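PDB 7K44: sgbp-b from Bacteroides uniformis, which probably binds xyloglucan at the cell surface as a surface glycan-binding protein of a polysaccharide utilization locus. Local coordinates for residues V43-P48 with A96-I101; S248-A253 with N368-I373; G298-I303 with Q361-S366. All blocks are in the same frame, centred on the assembly; numbering follows the deposited sequence. Where two conformers were deposited one is given.

Interaction 1 of 3, residues V43-P48 with A96-I101; sequences VETGTP and APAGLI
Two surface loops of the N-terminal beta-sandwich meet here, joined by a pair of backbone hydrogen bonds around Ala96. Residues 44 to 47 form a type II beta turn, closed by the bond from Thr47 N to Glu44 O. Gly46 lies at its third position with a positive phi of 90°, where a side chain would press on the preceding carbonyl. Gly46 N donates to Ala96 O at 2.8 Å. The bond is nearly straight and uses a lone pair in the carbonyl plane. In return Ala96 N donates to Thr47 O at 2.8 Å, but from above the plane of that carbonyl. The turn is also braced from within, since Glu44 N donates to Thr47 OG1.

The methyl of Ala96 points into the turn, with CB 3.2 Å from Glu44 O. The same methyl also meets Val43 CG1 at 3.8 Å. That same branch of Val43 touches Leu100 CD2 at 3.6 Å. It gets there because CG1 stands opposite the backbone N (chi1 -178°). Towards the surface, Thr45 lies beside Ala98, its CG2 3.9 Å from Ala98 CB. A water ties this end together: it bonds to Thr45 OG1, donates to Pro97 O and accepts from Leu100 N.

The turn leads into strand 48-54, and the other loop joins strand 91-95 to strand 103-110, so it passes from one sheet to the other. Val43 and Ala96 both rest on Leu49 of strand 48-54, while Leu100 packs on Phe64 of strand 59-65.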
ATOM      1  N   VAL A  43      -2.162  29.602  -6.669  1.00 28.60           N
ATOM      2  CA  VAL A  43      -1.195  30.460  -7.339  1.00 25.62           C
ATOM      3  C   VAL A  43      -1.878  31.796  -7.606  1.00 28.90           C
ATOM      4  O   VAL A  43      -2.809  31.877  -8.412  1.00 29.88           O
ATOM      5  CB  VAL A  43      -0.682  29.823  -8.632  1.00 28.69           C
ATOM      6  CG1 VAL A  43       0.362  30.713  -9.269  1.00 29.14           C
ATOM      7  CG2 VAL A  43      -0.113  28.428  -8.343  1.00 29.69           C
ATOM      8  N   GLU A  44      -1.431  32.833  -6.913  1.00 29.02           N
ATOM      9  CA  GLU A  44      -1.927  34.189  -7.073  1.00 31.74           C
ATOM     10  C   GLU A  44      -0.872  35.031  -7.776  1.00 31.96           C
ATOM     11  O   GLU A  44       0.267  34.605  -7.984  1.00 27.94           O
ATOM     12  CB  GLU A  44      -2.241  34.815  -5.707  1.00 39.43           C
ATOM     13  CG  GLU A  44      -3.147  33.985  -4.797  1.00 39.39           C
ATOM     14  CD  GLU A  44      -4.616  34.063  -5.186  1.00 56.75           C
ATOM     15  OE1 GLU A  44      -5.423  33.282  -4.636  1.00 54.91           O
ATOM     16  OE2 GLU A  44      -4.963  34.905  -6.045  1.00 66.41           O
ATOM     17  N   THR A  45      -1.263  36.243  -8.156  1.00 29.81           N
ATOM     18  CA  THR A  45      -0.289  37.178  -8.691  1.00 27.04           C
ATOM     19  C   THR A  45       0.884  37.314  -7.730  1.00 26.88           C
ATOM     20  O   THR A  45       0.707  37.570  -6.535  1.00 31.77           O
ATOM     21  CB  THR A  45      -0.953  38.540  -8.911  1.00 29.27           C
ATOM     22  OG1 THR A  45      -2.103  38.368  -9.751  1.00 32.80           O
ATOM     23  CG2 THR A  45       0.016  39.512  -9.589  1.00 28.77           C
ATOM     24  N   GLY A  46       2.090  37.124  -8.261  1.00 27.71           N
ATOM     25  CA  GLY A  46       3.293  37.239  -7.470  1.00 24.30           C
ATOM     26  C   GLY A  46       3.750  35.962  -6.801  1.00 28.22           C
ATOM     27  O   GLY A  46       4.863  35.936  -6.269  1.00 27.92           O
ATOM     28  N   THR A  47       2.939  34.910  -6.799  1.00 25.77           N
ATOM     29  CA  THR A  47       3.358  33.656  -6.177  1.00 26.47           C
ATOM     30  C   THR A  47       4.595  33.110  -6.884  1.00 25.84           C
ATOM     31  O   THR A  47       4.591  32.969  -8.108  1.00 24.28           O
ATOM     32  CB  THR A  47       2.238  32.621  -6.257  1.00 24.81           C
ATOM     33  OG1 THR A  47       1.127  33.075  -5.480  1.00 29.57           O
ATOM     34  CG2 THR A  47       2.724  31.283  -5.705  1.00 26.30           C
ATOM     35  N   PRO A  48       5.650  32.753  -6.155  1.00 24.80           N
ATOM     36  CA  PRO A  48       6.829  32.191  -6.818  1.00 25.61           C
ATOM     37  C   PRO A  48       6.560  30.788  -7.334  1.00 25.07           C
ATOM     38  O   PRO A  48       5.908  29.974  -6.674  1.00 28.48           O
ATOM     39  CB  PRO A  48       7.885  32.163  -5.700  1.00 26.13           C
ATOM     40  CG  PRO A  48       7.366  33.069  -4.644  1.00 33.20           C
ATOM     41  CD  PRO A  48       5.880  33.006  -4.725  1.00 26.90           C
ATOM     42  N   ALA A  96       4.453  34.609 -10.378  1.00 23.24           N
ATOM     43  CA  ALA A  96       3.300  34.443 -11.255  1.00 25.30           C
ATOM     44  C   ALA A  96       2.844  35.797 -11.783  1.00 23.78           C
ATOM     45  O   ALA A  96       2.643  36.729 -10.992  1.00 26.80           O
ATOM     46  CB  ALA A  96       2.147  33.799 -10.493  1.00 25.45           C
ATOM     47  N   PRO A  97       2.654  35.942 -13.093  1.00 24.73           N
ATOM     48  CA  PRO A  97       2.156  37.211 -13.637  1.00 27.43           C
ATOM     49  C   PRO A  97       0.704  37.454 -13.254  1.00 28.03           C
ATOM     50  O   PRO A  97      -0.031  36.545 -12.858  1.00 29.85           O
ATOM     51  CB  PRO A  97       2.306  37.034 -15.153  1.00 30.28           C
ATOM     52  CG  PRO A  97       2.311  35.547 -15.359  1.00 38.08           C
ATOM     53  CD  PRO A  97       2.965  34.960 -14.143  1.00 25.48           C
ATOM     54  N   ALA A  98       0.300  38.720 -13.364  1.00 31.66           N
ATOM     55  CA  ALA A  98      -1.097  39.067 -13.160  1.00 33.68           C
ATOM     56  C   ALA A  98      -1.955  38.511 -14.295  1.00 31.89           C
ATOM     57  O   ALA A  98      -1.479  38.252 -15.407  1.00 32.32           O
ATOM     58  CB  ALA A  98      -1.266  40.584 -13.067  1.00 33.48           C
ATOM     59  N   GLY A  99      -3.236  38.315 -13.998  1.00 33.53           N
ATOM     60  CA  GLY A  99      -4.159  37.802 -14.993  1.00 33.06           C
ATOM     61  C   GLY A  99      -3.897  36.369 -15.378  1.00 36.97           C
ATOM     62  O   GLY A  99      -4.102  35.991 -16.537  1.00 36.57           O
ATOM     63  N   LEU A 100      -3.442  35.557 -14.427  1.00 32.34           N
ATOM     64  CA  LEU A 100      -3.066  34.184 -14.719  1.00 33.05           C
ATOM     65  C   LEU A 100      -4.283  33.344 -15.091  1.00 33.09           C
ATOM     66  O   LEU A 100      -5.348  33.450 -14.476  1.00 37.51           O
ATOM     67  CB  LEU A 100      -2.383  33.585 -13.494  1.00 33.45           C
ATOM     68  CG  LEU A 100      -1.714  32.229 -13.685  1.00 33.31           C
ATOM     69  CD1 LEU A 100      -0.773  32.258 -14.869  1.00 33.69           C
ATOM     70  CD2 LEU A 100      -0.976  31.857 -12.413  1.00 34.26           C
ATOM     71  N   ILE A 101      -4.109  32.494 -16.104  1.00 33.52           N
ATOM     72  CA  ILE A 101      -5.169  31.574 -16.492  1.00 30.68           C
ATOM     73  C   ILE A 101      -5.465  30.601 -15.350  1.00 36.44           C
ATOM     74  O   ILE A 101      -4.627  30.339 -14.478  1.00 32.06           O
ATOM     75  CB  ILE A 101      -4.771  30.815 -17.767  1.00 37.20           C
ATOM     76  CG1 ILE A 101      -3.541  29.952 -17.502  1.00 38.31           C
ATOM     77  CG2 ILE A 101      -4.505  31.787 -18.908  1.00 41.03           C
ATOM     78  CD1 ILE A 101      -3.210  29.004 -18.619  1.00 40.97           C
TER
HETATM   79  O   HOH W   1      -2.348  36.175 -11.448  1.00 36.35           O

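Interaction 2 of 3, residues S248-A253 with N368-I373; sequences SGELSA and NGPYNI
A short antiparallel pairing at the edge of the glycan-binding domain's beta-sandwich joins Gly249, Glu250 and Leu251 to Ile373, Asn372 and Tyr371. Four backbone bonds hold it. Gly249 N donates to Ile373 O at 3.0 Å, and Ile373 N donates back to Gly249 O at 2.8 Å. Leu251 N to Tyr371 O and Tyr371 N to Leu251 O form the second hydrogen-bonded pair. Between them Glu250 faces Asn372 as a non-hydrogen-bonded pair, with CA atoms 4.7 Å apart. The chain turns a corner at Gly249. Its phi of 137° would jam a side chain against the preceding carbonyl O.

The strand that ends at Ser248 and the strand 250-251 that follows the corner both pair with the long strand 371-384. Strand 371-384 thus takes the pairing on past the bend.

Leu251, Tyr371 and Ile373 share one face of this sheet. Leu251 CB touches Ile373 CG1 at 3.9 Å, the two side chains meeting at a slant. Ile373 CG1 lies opposite its own carbonyl carbon (chi1 -59°), which lays it towards Leu251. Both residues also pack on Trp258 of strand 255-264. Glu250 and Asn372, on the other face, are exposed. There the extended Glu250 runs alongside the ring of Pro370, its OE2 3.8 Å from Pro370 CB.

Pro370 follows a cis peptide bond and ends the loop just ahead of the strand that starts at Tyr371. Its CA makes a CA-H...O contact with Leu251 O at 3.3 Å. Further on, Ala253 CA approaches Asn368 O at 3.4 Å. Asn364 ND2 donates to both Ser252 O and Asn368 O, bridging the two loop ends.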
ATOM      1  N   SER A 248       9.643 -22.343  10.328  1.00 23.27           N
ATOM      2  CA  SER A 248      11.057 -22.147  10.028  1.00 22.28           C
ATOM      3  C   SER A 248      11.792 -23.476  10.070  1.00 23.37           C
ATOM      4  O   SER A 248      11.361 -24.427  10.728  1.00 24.59           O
ATOM      5  CB  SER A 248      11.713 -21.146  10.986  1.00 26.09           C
ATOM      6  OG  SER A 248      11.879 -21.716  12.270  1.00 27.95           O
ATOM      7  N   GLY A 249      12.923 -23.520   9.367  1.00 24.30           N
ATOM      8  CA  GLY A 249      13.815 -24.659   9.387  1.00 24.56           C
ATOM      9  C   GLY A 249      14.303 -24.983   7.996  1.00 28.45           C
ATOM     10  O   GLY A 249      14.128 -24.210   7.057  1.00 27.37           O
ATOM     11  N   GLU A 250      14.919 -26.153   7.853  1.00 26.67           N
ATOM     12  CA  GLU A 250      15.447 -26.595   6.571  1.00 27.30           C
ATOM     13  C   GLU A 250      14.426 -27.506   5.903  1.00 26.41           C
ATOM     14  O   GLU A 250      13.999 -28.507   6.489  1.00 27.84           O
ATOM     15  CB  GLU A 250      16.788 -27.311   6.737  1.00 32.54           C
ATOM     16  CG  GLU A 250      17.474 -27.623   5.420  1.00 39.22           C
ATOM     17  CD  GLU A 250      18.831 -28.267   5.614  1.00 52.47           C
ATOM     18  OE1 GLU A 250      19.694 -27.646   6.269  1.00 63.10           O
ATOM     19  OE2 GLU A 250      19.029 -29.400   5.125  1.00 53.08           O
ATOM     20  N   LEU A 251      14.041 -27.153   4.681  1.00 27.93           N
ATOM     21  CA  LEU A 251      13.005 -27.848   3.925  1.00 26.02           C
ATOM     22  C   LEU A 251      13.682 -28.560   2.764  1.00 29.75           C
ATOM     23  O   LEU A 251      14.163 -27.914   1.829  1.00 29.54           O
ATOM     24  CB  LEU A 251      11.965 -26.849   3.418  1.00 25.06           C
ATOM     25  CG  LEU A 251      10.846 -27.369   2.512  1.00 26.49           C
ATOM     26  CD1 LEU A 251      10.179 -28.631   3.085  1.00 26.01           C
ATOM     27  CD2 LEU A 251       9.811 -26.265   2.277  1.00 25.65           C
ATOM     28  N   SER A 252      13.720 -29.885   2.828  1.00 29.16           N
ATOM     29  CA  SER A 252      14.433 -30.671   1.836  1.00 31.24           C
ATOM     30  C   SER A 252      13.627 -30.778   0.546  1.00 31.74           C
ATOM     31  O   SER A 252      12.455 -30.393   0.465  1.00 29.58           O
ATOM     32  CB  SER A 252      14.689 -32.073   2.377  1.00 31.92           C
ATOM     33  OG  SER A 252      13.453 -32.737   2.573  1.00 33.87           O
ATOM     34  N   ALA A 253      14.278 -31.316  -0.480  1.00 33.10           N
ATOM     35  CA  ALA A 253      13.578 -31.677  -1.695  1.00 32.62           C
ATOM     36  C   ALA A 253      12.649 -32.860  -1.435  1.00 28.40           C
ATOM     37  O   ALA A 253      12.833 -33.639  -0.487  1.00 30.13           O
ATOM     38  CB  ALA A 253      14.579 -32.041  -2.792  1.00 33.89           C
ATOM     39  N   ASN A 368      13.786 -29.411  -6.059  1.00 33.89           N
ATOM     40  CA  ASN A 368      14.632 -28.306  -5.633  1.00 37.37           C
ATOM     41  C   ASN A 368      14.820 -28.294  -4.122  1.00 39.49           C
ATOM     42  O   ASN A 368      13.970 -28.764  -3.363  1.00 35.76           O
ATOM     43  CB  ASN A 368      14.016 -26.985  -6.081  1.00 38.25           C
ATOM     44  CG  ASN A 368      13.791 -26.937  -7.576  1.00 41.58           C
ATOM     45  OD1 ASN A 368      14.712 -27.174  -8.361  1.00 44.28           O
ATOM     46  ND2 ASN A 368      12.562 -26.657  -7.979  1.00 41.63           N
ATOM     47  N   GLY A 369      15.952 -27.746  -3.691  1.00 33.89           N
ATOM     48  CA  GLY A 369      16.273 -27.683  -2.285  1.00 34.29           C
ATOM     49  C   GLY A 369      17.642 -28.254  -1.972  1.00 40.86           C
ATOM     50  O   GLY A 369      18.386 -28.664  -2.869  1.00 43.34           O
ATOM     51  N   PRO A 370      18.006 -28.299  -0.682  1.00 37.36           N
ATOM     52  CA  PRO A 370      17.168 -27.844   0.436  1.00 32.36           C
ATOM     53  C   PRO A 370      17.090 -26.317   0.521  1.00 36.73           C
ATOM     54  O   PRO A 370      17.931 -25.618  -0.054  1.00 36.65           O
ATOM     55  CB  PRO A 370      17.887 -28.406   1.663  1.00 39.88           C
ATOM     56  CG  PRO A 370      19.310 -28.546   1.238  1.00 38.74           C
ATOM     57  CD  PRO A 370      19.280 -28.879  -0.222  1.00 38.40           C
ATOM     58  N   TYR A 371      16.075 -25.812   1.213  1.00 33.47           N
ATOM     59  CA  TYR A 371      15.870 -24.383   1.390  1.00 30.35           C
ATOM     60  C   TYR A 371      15.777 -24.059   2.869  1.00 31.02           C
ATOM     61  O   TYR A 371      15.128 -24.783   3.634  1.00 32.20           O
ATOM     62  CB  TYR A 371      14.544 -23.947   0.784  1.00 29.05           C
ATOM     63  CG  TYR A 371      14.478 -23.951  -0.713  1.00 28.33           C
ATOM     64  CD1 TYR A 371      15.126 -22.965  -1.455  1.00 28.17           C
ATOM     65  CD2 TYR A 371      13.738 -24.900  -1.394  1.00 30.70           C
ATOM     66  CE1 TYR A 371      15.053 -22.946  -2.832  1.00 34.25           C
ATOM     67  CE2 TYR A 371      13.658 -24.889  -2.776  1.00 30.88           C
ATOM     68  CZ  TYR A 371      14.321 -23.904  -3.489  1.00 31.41           C
ATOM     69  OH  TYR A 371      14.239 -23.886  -4.865  1.00 36.51           O
ATOM     70  N   ASN A 372      16.411 -22.964   3.272  1.00 29.52           N
ATOM     71  CA  ASN A 372      16.188 -22.416   4.601  0.55 29.81           C
ATOM     72  C   ASN A 372      14.923 -21.566   4.566  1.00 31.36           C
ATOM     73  O   ASN A 372      14.806 -20.651   3.745  1.00 32.29           O
ATOM     74  CB  ASN A 372      17.390 -21.584   5.043  0.55 31.99           C
ATOM     75  CG  ASN A 372      17.158 -20.886   6.367  0.55 33.42           C
ATOM     76  OD1 ASN A 372      16.621 -21.476   7.306  0.55 35.19           O
ATOM     77  ND2 ASN A 372      17.551 -19.619   6.448  0.55 38.81           N
ATOM     78  N   ILE A 373      13.971 -21.880   5.440  1.00 26.24           N
ATOM     79  CA  ILE A 373      12.677 -21.208   5.498  1.00 24.19           C
ATOM     80  C   ILE A 373      12.584 -20.445   6.811  1.00 24.24           C
ATOM     81  O   ILE A 373      12.961 -20.965   7.867  1.00 25.42           O
ATOM     82  CB  ILE A 373      11.543 -22.252   5.413  1.00 21.90           C
ATOM     83  CG1 ILE A 373      11.642 -23.054   4.115  1.00 25.25           C
ATOM     84  CG2 ILE A 373      10.170 -21.580   5.571  1.00 23.75           C
ATOM     85  CD1 ILE A 373      11.533 -22.217   2.841  1.00 26.96           C
TER

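Interaction 3 of 3, residues G298-I303 with Q361-S366; sequences GPVFRI and QMTNPS
Strands 300-303 and 361-364 pair antiparallel in the five-stranded sheet of the glycan-binding domain, with one face packed and apolar and the other in part looser. Val300 and Thr363 exchange two backbone bonds, and Arg302 and Gln361 exchange two more. Phe301 and Met362 form the non-hydrogen-bonded pair between them.

The tight side is made by Phe301, Met362 and Pro299. Met362 CB sits over one face of the Phe301 ring, 4.0 Å from its centroid, as a CH-pi contact. The sulfur lies obliquely to the same ring, its SD 4.4 Å from the centroid, in a Met-aromatic contact. A bend at chi3 (-149°) brings Met362 CE to 3.7 Å from both Phe301 CE1 and Pro299 CB. Trp258 of the adjacent strand 255-264 and Ile373 of strand 371-384 in the other sheet also pack on Met362. In the loop just before the strand, Gly298 fits against Asn364 OD1 and Ser366 OG, where a CB would clash.

On the opposite face Val300, Arg302 and Thr363 are partly exposed, though Gln361 is buried. Val300 CG2 touches Pro365 CD at 3.7 Å. A water donates to Val300 O and bonds to Thr363 OG1. Arg302 grips Gln361 OE1 side-on, with NE at 3.0 Å and NH2 at 2.9 Å from that oxygen. OE1 lies near the guanidinium plane, but both donors approach from the same face of the amide, whose plane is turned 69° from the guanidinium. Arg302 NH2 also forms a salt bridge with Glu309, and Gln361 NE2 bonds to Gln262 OE1. A leucine in place of Arg302 would probably leave Glu309 without its mate and strip Gln361 OE1 of both these donors. The buried Gln361 amide is thus held at both its oxygen and its nitrogen, the oxygen facing a charge that Glu309 probably offsets.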
ATOM      1  N   GLY A 298       9.507 -24.341  -5.626  1.00 30.66           N
ATOM      2  CA  GLY A 298       9.299 -25.630  -5.010  1.00 26.27           C
ATOM      3  C   GLY A 298       8.345 -25.562  -3.830  1.00 25.73           C
ATOM      4  O   GLY A 298       7.242 -26.116  -3.855  1.00 24.69           O
ATOM      5  N   PRO A 299       8.765 -24.885  -2.763  1.00 26.73           N
ATOM      6  CA  PRO A 299       7.932 -24.830  -1.551  1.00 24.44           C
ATOM      7  C   PRO A 299       6.606 -24.117  -1.785  1.00 23.52           C
ATOM      8  O   PRO A 299       6.552 -23.043  -2.391  1.00 24.01           O
ATOM      9  CB  PRO A 299       8.814 -24.072  -0.556  1.00 25.78           C
ATOM     10  CG  PRO A 299      10.221 -24.374  -1.014  1.00 25.50           C
ATOM     11  CD  PRO A 299      10.126 -24.383  -2.523  1.00 27.12           C
ATOM     12  N   VAL A 300       5.531 -24.719  -1.278  1.00 22.22           N
ATOM     13  CA  VAL A 300       4.179 -24.218  -1.480  1.00 21.41           C
ATOM     14  C   VAL A 300       3.378 -24.391  -0.201  1.00 23.65           C
ATOM     15  O   VAL A 300       3.633 -25.301   0.595  1.00 23.36           O
ATOM     16  CB  VAL A 300       3.458 -24.927  -2.645  1.00 21.34           C
ATOM     17  CG1 VAL A 300       4.036 -24.472  -3.997  1.00 24.35           C
ATOM     18  CG2 VAL A 300       3.543 -26.448  -2.517  1.00 23.29           C
ATOM     19  N   PHE A 301       2.386 -23.524  -0.020  1.00 20.10           N
ATOM     20  CA  PHE A 301       1.428 -23.654   1.063  1.00 21.07           C
ATOM     21  C   PHE A 301       0.090 -24.117   0.522  1.00 21.69           C
ATOM     22  O   PHE A 301      -0.327 -23.743  -0.577  1.00 22.40           O
ATOM     23  CB  PHE A 301       1.166 -22.316   1.748  1.00 21.85           C
ATOM     24  CG  PHE A 301       2.203 -21.930   2.731  1.00 22.56           C
ATOM     25  CD1 PHE A 301       3.328 -21.240   2.322  1.00 22.72           C
ATOM     26  CD2 PHE A 301       2.072 -22.279   4.066  1.00 23.89           C
ATOM     27  CE1 PHE A 301       4.312 -20.885   3.237  1.00 24.00           C
ATOM     28  CE2 PHE A 301       3.047 -21.916   4.978  1.00 30.43           C
ATOM     29  CZ  PHE A 301       4.161 -21.226   4.562  1.00 26.24           C
ATOM     30  N   ARG A 302      -0.602 -24.901   1.324  1.00 20.66           N
ATOM     31  CA  ARG A 302      -2.033 -25.040   1.159  1.00 22.05           C
ATOM     32  C   ARG A 302      -2.732 -24.492   2.392  1.00 22.22           C
ATOM     33  O   ARG A 302      -2.159 -24.437   3.492  1.00 21.60           O
ATOM     34  CB  ARG A 302      -2.456 -26.478   0.868  1.00 26.90           C
ATOM     35  CG  ARG A 302      -2.554 -27.341   2.076  1.00 24.32           C
ATOM     36  CD  ARG A 302      -3.295 -28.612   1.706  1.00 25.94           C
ATOM     37  NE  ARG A 302      -3.115 -29.638   2.716  1.00 26.14           N
ATOM     38  CZ  ARG A 302      -3.985 -30.613   2.964  1.00 26.63           C
ATOM     39  NH1 ARG A 302      -5.124 -30.698   2.278  1.00 25.66           N
ATOM     40  NH2 ARG A 302      -3.720 -31.495   3.912  1.00 27.16           N
ATOM     41  N   ILE A 303      -3.963 -24.052   2.188  1.00 22.23           N
ATOM     42  CA  ILE A 303      -4.797 -23.481   3.230  1.00 20.23           C
ATOM     43  C   ILE A 303      -6.150 -24.165   3.161  1.00 20.33           C
ATOM     44  O   ILE A 303      -6.685 -24.387   2.071  1.00 21.14           O
ATOM     45  CB  ILE A 303      -4.934 -21.956   3.036  1.00 19.57           C
ATOM     46  CG1 ILE A 303      -3.542 -21.306   3.031  1.00 22.63           C
ATOM     47  CG2 ILE A 303      -5.868 -21.358   4.080  1.00 21.22           C
ATOM     48  CD1 ILE A 303      -3.524 -19.831   3.255  1.00 33.73           C
ATOM     49  N   GLN A 361      -0.379 -25.357   5.567  1.00 19.47           N
ATOM     50  CA  GLN A 361       0.633 -26.409   5.527  1.00 19.42           C
ATOM     51  C   GLN A 361       1.622 -26.158   4.405  1.00 20.55           C
ATOM     52  O   GLN A 361       1.220 -25.905   3.263  1.00 21.99           O
ATOM     53  CB  GLN A 361       0.010 -27.789   5.346  1.00 20.20           C
ATOM     54  CG  GLN A 361      -1.060 -28.087   6.355  1.00 21.14           C
ATOM     55  CD  GLN A 361      -1.622 -29.484   6.213  1.00 20.31           C
ATOM     56  OE1 GLN A 361      -1.459 -30.126   5.175  1.00 20.33           O
ATOM     57  NE2 GLN A 361      -2.271 -29.978   7.270  1.00 22.43           N
ATOM     58  N   MET A 362       2.912 -26.230   4.732  1.00 19.56           N
ATOM     59  CA  MET A 362       3.982 -25.997   3.768  1.00 22.44           C
ATOM     60  C   MET A 362       4.658 -27.316   3.417  1.00 21.74           C
ATOM     61  O   MET A 362       4.980 -28.110   4.310  1.00 22.00           O
ATOM     62  CB  MET A 362       5.010 -25.014   4.322  1.00 22.05           C
ATOM     63  CG  MET A 362       6.013 -24.570   3.262  1.00 26.25           C
ATOM     64  SD  MET A 362       7.199 -23.385   3.935  1.00 28.00           S
ATOM     65  CE  MET A 362       7.571 -22.396   2.495  1.00 32.44           C
ATOM     66  N   THR A 363       4.858 -27.545   2.123  1.00 21.66           N
ATOM     67  CA  THR A 363       5.525 -28.725   1.587  1.00 21.59           C
ATOM     68  C   THR A 363       6.471 -28.281   0.479  1.00 22.87           C
ATOM     69  O   THR A 363       6.458 -27.123   0.058  1.00 23.35           O
ATOM     70  CB  THR A 363       4.520 -29.753   1.040  1.00 21.76           C
ATOM     71  OG1 THR A 363       3.744 -29.161  -0.017  1.00 22.19           O
ATOM     72  CG2 THR A 363       3.580 -30.262   2.143  1.00 23.82           C
ATOM     73  N   ASN A 364       7.304 -29.205  -0.001  1.00 24.36           N
ATOM     74  CA  ASN A 364       8.171 -28.954  -1.157  1.00 24.16           C
ATOM     75  C   ASN A 364       8.096 -30.151  -2.094  1.00 22.48           C
ATOM     76  O   ASN A 364       9.009 -30.986  -2.128  1.00 26.57           O
ATOM     77  CB  ASN A 364       9.609 -28.647  -0.734  1.00 23.11           C
ATOM     78  CG  ASN A 364      10.520 -28.372  -1.918  1.00 24.78           C
ATOM     79  OD1 ASN A 364      10.054 -28.044  -3.008  1.00 27.98           O
ATOM     80  ND2 ASN A 364      11.820 -28.530  -1.712  1.00 29.49           N
ATOM     81  N   PRO A 365       7.011 -30.272  -2.865  1.00 24.40           N
ATOM     82  CA  PRO A 365       6.852 -31.395  -3.810  1.00 26.10           C
ATOM     83  C   PRO A 365       7.651 -31.183  -5.093  1.00 25.39           C
ATOM     84  O   PRO A 365       7.103 -31.123  -6.194  1.00 33.78           O
ATOM     85  CB  PRO A 365       5.341 -31.390  -4.060  1.00 27.98           C
ATOM     86  CG  PRO A 365       4.988 -29.929  -4.007  1.00 27.14           C
ATOM     87  CD  PRO A 365       5.874 -29.335  -2.928  1.00 24.44           C
ATOM     88  N   SER A 366       8.968 -31.078  -4.954  1.00 25.95           N
ATOM     89  CA  SER A 366       9.811 -30.719  -6.086  1.00 27.98           C
ATOM     90  C   SER A 366      11.215 -31.258  -5.868  1.00 31.59           C
ATOM     91  O   SER A 366      11.599 -31.619  -4.756  1.00 31.32           O
ATOM     92  CB  SER A 366       9.889 -29.196  -6.285  1.00 28.45           C
ATOM     93  OG  SER A 366      10.926 -28.620  -5.510  1.00 30.08           O
TER
HETATM   94  O   HOH W   2       1.606 -27.554   0.621  1.00 21.96           O

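From the N terminus, interaction 1 comes first. It closes the chain between 43-48 and 96-101 within the N-terminal sandwich, before either of the others opens. The chain then runs through the strands from 127-131 to 197-204. Interaction 2 opens at 248-253, and 298-303 and 361-366 make interaction 3 inside its loop before 368-373 closes it. These two contacts are nested, with centres about 11 Å apart. They touch where Tyr371 CD2 packs on Pro299 CG at 3.6 Å, so the loop leading into strand 300-305 packs on strand 371-384 of the other sheet. Interaction 1 lies about 64 Å from interaction 2, centre to centre, on the opposite side of the chain's centre.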